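Truncated hemoglobin 4 (Chlamydomonas reinhardtii, PDB 6BME) binds heme b with a lysine and a histidine as axial ligands to the iron and, like related truncated globins, probably binds oxygen. Local coordinates at residues V17-K22 with L94-V99. Residues are numbered along the deposited sequence; the frame is centred on the assembly and turned at random.
Sequences VDVFYK and LKEMGV
Val19, on helix 10-25, sends its two methyl groups to different partners at the C-terminal end of helix 80-96. CG2 meets the sulfur of Met97, with 4.1 Å between Val19 CG2 and Met97 SD, the two side chains passing alongside each other in opposite directions. Methionine suits this place because its chain can fold: bends at chi2 (-66°) and chi3 (-54°) curl the thioether against helix 10-25 instead of letting it run straight out. Met97 also rests on Ala15 and Thr16, which makes this the better enclosed side of a surface contact.

The other branch faces the solvent side. Val19 CG1, anti to the backbone N (chi1 167°), lies 3.6 Å from Glu96 OE1, a van der Waals touch without a hydrogen bond. Glutamate has the reach for this exposed edge: its extended chain carries the carboxylate out to the valine methyl, and Glu96 OE2 forms a salt bridge with Lys23, on the same helix as Val19.

Around these residues a Schellman motif ends helix 80-96, with Gly98 at positive phi, Val99 N bonded to Leu94 O and Gly98 N to Lys95 O. Away from the heme, dispersion thus joins helix 10-25 to the turn after helix 80-96, while the Glu96-Lys23 salt bridge links the helices themselves.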
loop_
_atom_site.group_PDB
_atom_site.type_symbol
_atom_site.label_atom_id
_atom_site.label_comp_id
_atom_site.label_asym_id
_atom_site.label_seq_id
_atom_site.Cartn_x
_atom_site.Cartn_y
_atom_site.Cartn_z
ATOM N N VAL A 17 -4.893 -6.256 -7.470
ATOM C CA VAL A 17 -3.548 -5.689 -7.562
ATOM C C VAL A 17 -3.422 -4.792 -8.792
ATOM O O VAL A 17 -2.871 -3.684 -8.716
ATOM C CB VAL A 17 -2.494 -6.818 -7.560
ATOM C CG1 VAL A 17 -1.116 -6.287 -7.987
ATOM C CG2 VAL A 17 -2.402 -7.465 -6.170
ATOM N N ASP A 18 -3.947 -5.243 -9.938
ATOM C CA ASP A 18 -3.851 -4.446 -11.160
ATOM C C ASP A 18 -4.616 -3.132 -11.027
ATOM O O ASP A 18 -4.107 -2.067 -11.402
ATOM C CB ASP A 18 -4.349 -5.251 -12.362
ATOM C CG ASP A 18 -3.251 -6.107 -12.982
ATOM O OD1 ASP A 18 -2.098 -6.049 -12.493
ATOM O OD2 ASP A 18 -3.542 -6.837 -13.953
ATOM N N VAL A 19 -5.838 -3.188 -10.492
ATOM C CA VAL A 19 -6.607 -1.964 -10.253
ATOM C C VAL A 19 -5.798 -0.997 -9.395
ATOM O O VAL A 19 -5.645 0.185 -9.729
ATOM C CB VAL A 19 -7.953 -2.295 -9.585
ATOM C CG1 VAL A 19 -8.623 -1.002 -9.035
ATOM C CG2 VAL A 19 -8.869 -3.043 -10.549
ATOM N N PHE A 20 -5.246 -1.508 -8.293
ATOM C CA PHE A 20 -4.531 -0.689 -7.324
ATOM C C PHE A 20 -3.259 -0.126 -7.933
ATOM O O PHE A 20 -2.980 1.071 -7.808
ATOM C CB PHE A 20 -4.253 -1.549 -6.089
ATOM C CG PHE A 20 -3.509 -0.858 -4.989
ATOM C CD1 PHE A 20 -3.807 0.451 -4.621
ATOM C CD2 PHE A 20 -2.545 -1.546 -4.273
ATOM C CE1 PHE A 20 -3.107 1.072 -3.582
ATOM C CE2 PHE A 20 -1.855 -0.937 -3.233
ATOM C CZ PHE A 20 -2.133 0.371 -2.888
ATOM N N TYR A 21 -2.508 -0.970 -8.642
ATOM C CA TYR A 21 -1.293 -0.534 -9.321
ATOM C C TYR A 21 -1.579 0.590 -10.309
ATOM O O TYR A 21 -0.886 1.618 -10.322
ATOM C CB TYR A 21 -0.658 -1.730 -10.032
ATOM C CG TYR A 21 0.436 -1.361 -10.997
ATOM C CD1 TYR A 21 1.721 -1.106 -10.550
ATOM C CD2 TYR A 21 0.188 -1.272 -12.356
ATOM C CE1 TYR A 21 2.732 -0.769 -11.428
ATOM C CE2 TYR A 21 1.193 -0.936 -13.245
ATOM C CZ TYR A 21 2.462 -0.685 -12.773
ATOM O OH TYR A 21 3.467 -0.346 -13.652
ATOM N N LYS A 22 -2.611 0.418 -11.139
ATOM C CA LYS A 22 -2.896 1.411 -12.171
ATOM C C LYS A 22 -3.326 2.735 -11.557
ATOM O O LYS A 22 -2.947 3.804 -12.053
ATOM C CB LYS A 22 -3.957 0.871 -13.137
ATOM C CG LYS A 22 -3.450 -0.271 -14.009
ATOM C CD LYS A 22 -4.541 -0.806 -14.914
ATOM C CE LYS A 22 -4.078 -2.052 -15.677
ATOM N NZ LYS A 22 -4.941 -3.239 -15.397
ATOM N N LEU A 94 -10.557 -1.919 -3.455
ATOM C CA LEU A 94 -11.354 -2.973 -2.841
ATOM C C LEU A 94 -12.841 -2.786 -3.134
ATOM O O LEU A 94 -13.543 -3.753 -3.451
ATOM C CB LEU A 94 -11.104 -3.011 -1.334
ATOM C CG LEU A 94 -9.700 -3.292 -0.815
ATOM C CD1 LEU A 94 -9.686 -3.192 0.710
ATOM C CD2 LEU A 94 -9.242 -4.665 -1.277
ATOM N N LYS A 95 -13.336 -1.546 -3.043
ATOM C CA LYS A 95 -14.743 -1.283 -3.326
ATOM C C LYS A 95 -15.079 -1.583 -4.780
ATOM O O LYS A 95 -16.129 -2.169 -5.074
ATOM C CB LYS A 95 -15.089 0.172 -2.992
ATOM C CG LYS A 95 -14.845 0.547 -1.548
ATOM C CD LYS A 95 -15.055 2.042 -1.337
ATOM C CE LYS A 95 -14.638 2.482 0.057
ATOM N NZ LYS A 95 -14.711 3.967 0.184
ATOM N N GLU A 96 -14.214 -1.167 -5.704
ATOM C CA GLU A 96 -14.458 -1.419 -7.121
ATOM C C GLU A 96 -14.506 -2.906 -7.442
ATOM O O GLU A 96 -15.196 -3.317 -8.385
ATOM C CB GLU A 96 -13.389 -0.731 -7.959
ATOM C CG GLU A 96 -13.547 0.778 -7.917
ATOM C CD GLU A 96 -12.420 1.501 -8.597
ATOM O OE1 GLU A 96 -11.721 0.868 -9.423
ATOM O OE2 GLU A 96 -12.244 2.705 -8.303
ATOM N N MET A 97 -13.796 -3.721 -6.675
ATOM C CA MET A 97 -13.810 -5.166 -6.850
ATOM C C MET A 97 -14.959 -5.836 -6.101
ATOM O O MET A 97 -15.023 -7.069 -6.058
ATOM C CB MET A 97 -12.470 -5.746 -6.404
ATOM C CG MET A 97 -11.295 -5.290 -7.266
ATOM S SD MET A 97 -11.398 -5.902 -8.957
ATOM C CE MET A 97 -11.573 -7.654 -8.660
ATOM N N GLY A 98 -15.865 -5.053 -5.517
ATOM C CA GLY A 98 -16.976 -5.626 -4.786
ATOM C C GLY A 98 -16.625 -6.217 -3.442
ATOM O O GLY A 98 -17.339 -7.097 -2.966
ATOM N N VAL A 99 -15.545 -5.770 -2.813
ATOM C CA VAL A 99 -15.201 -6.236 -1.474
ATOM C C VAL A 99 -16.122 -5.570 -0.459
ATOM O O VAL A 99 -16.421 -4.378 -0.561
ATOM C CB VAL A 99 -13.719 -5.952 -1.167
ATOM C CG1 VAL A 99 -13.386 -6.325 0.265
ATOM C CG2 VAL A 99 -12.825 -6.713 -2.143
#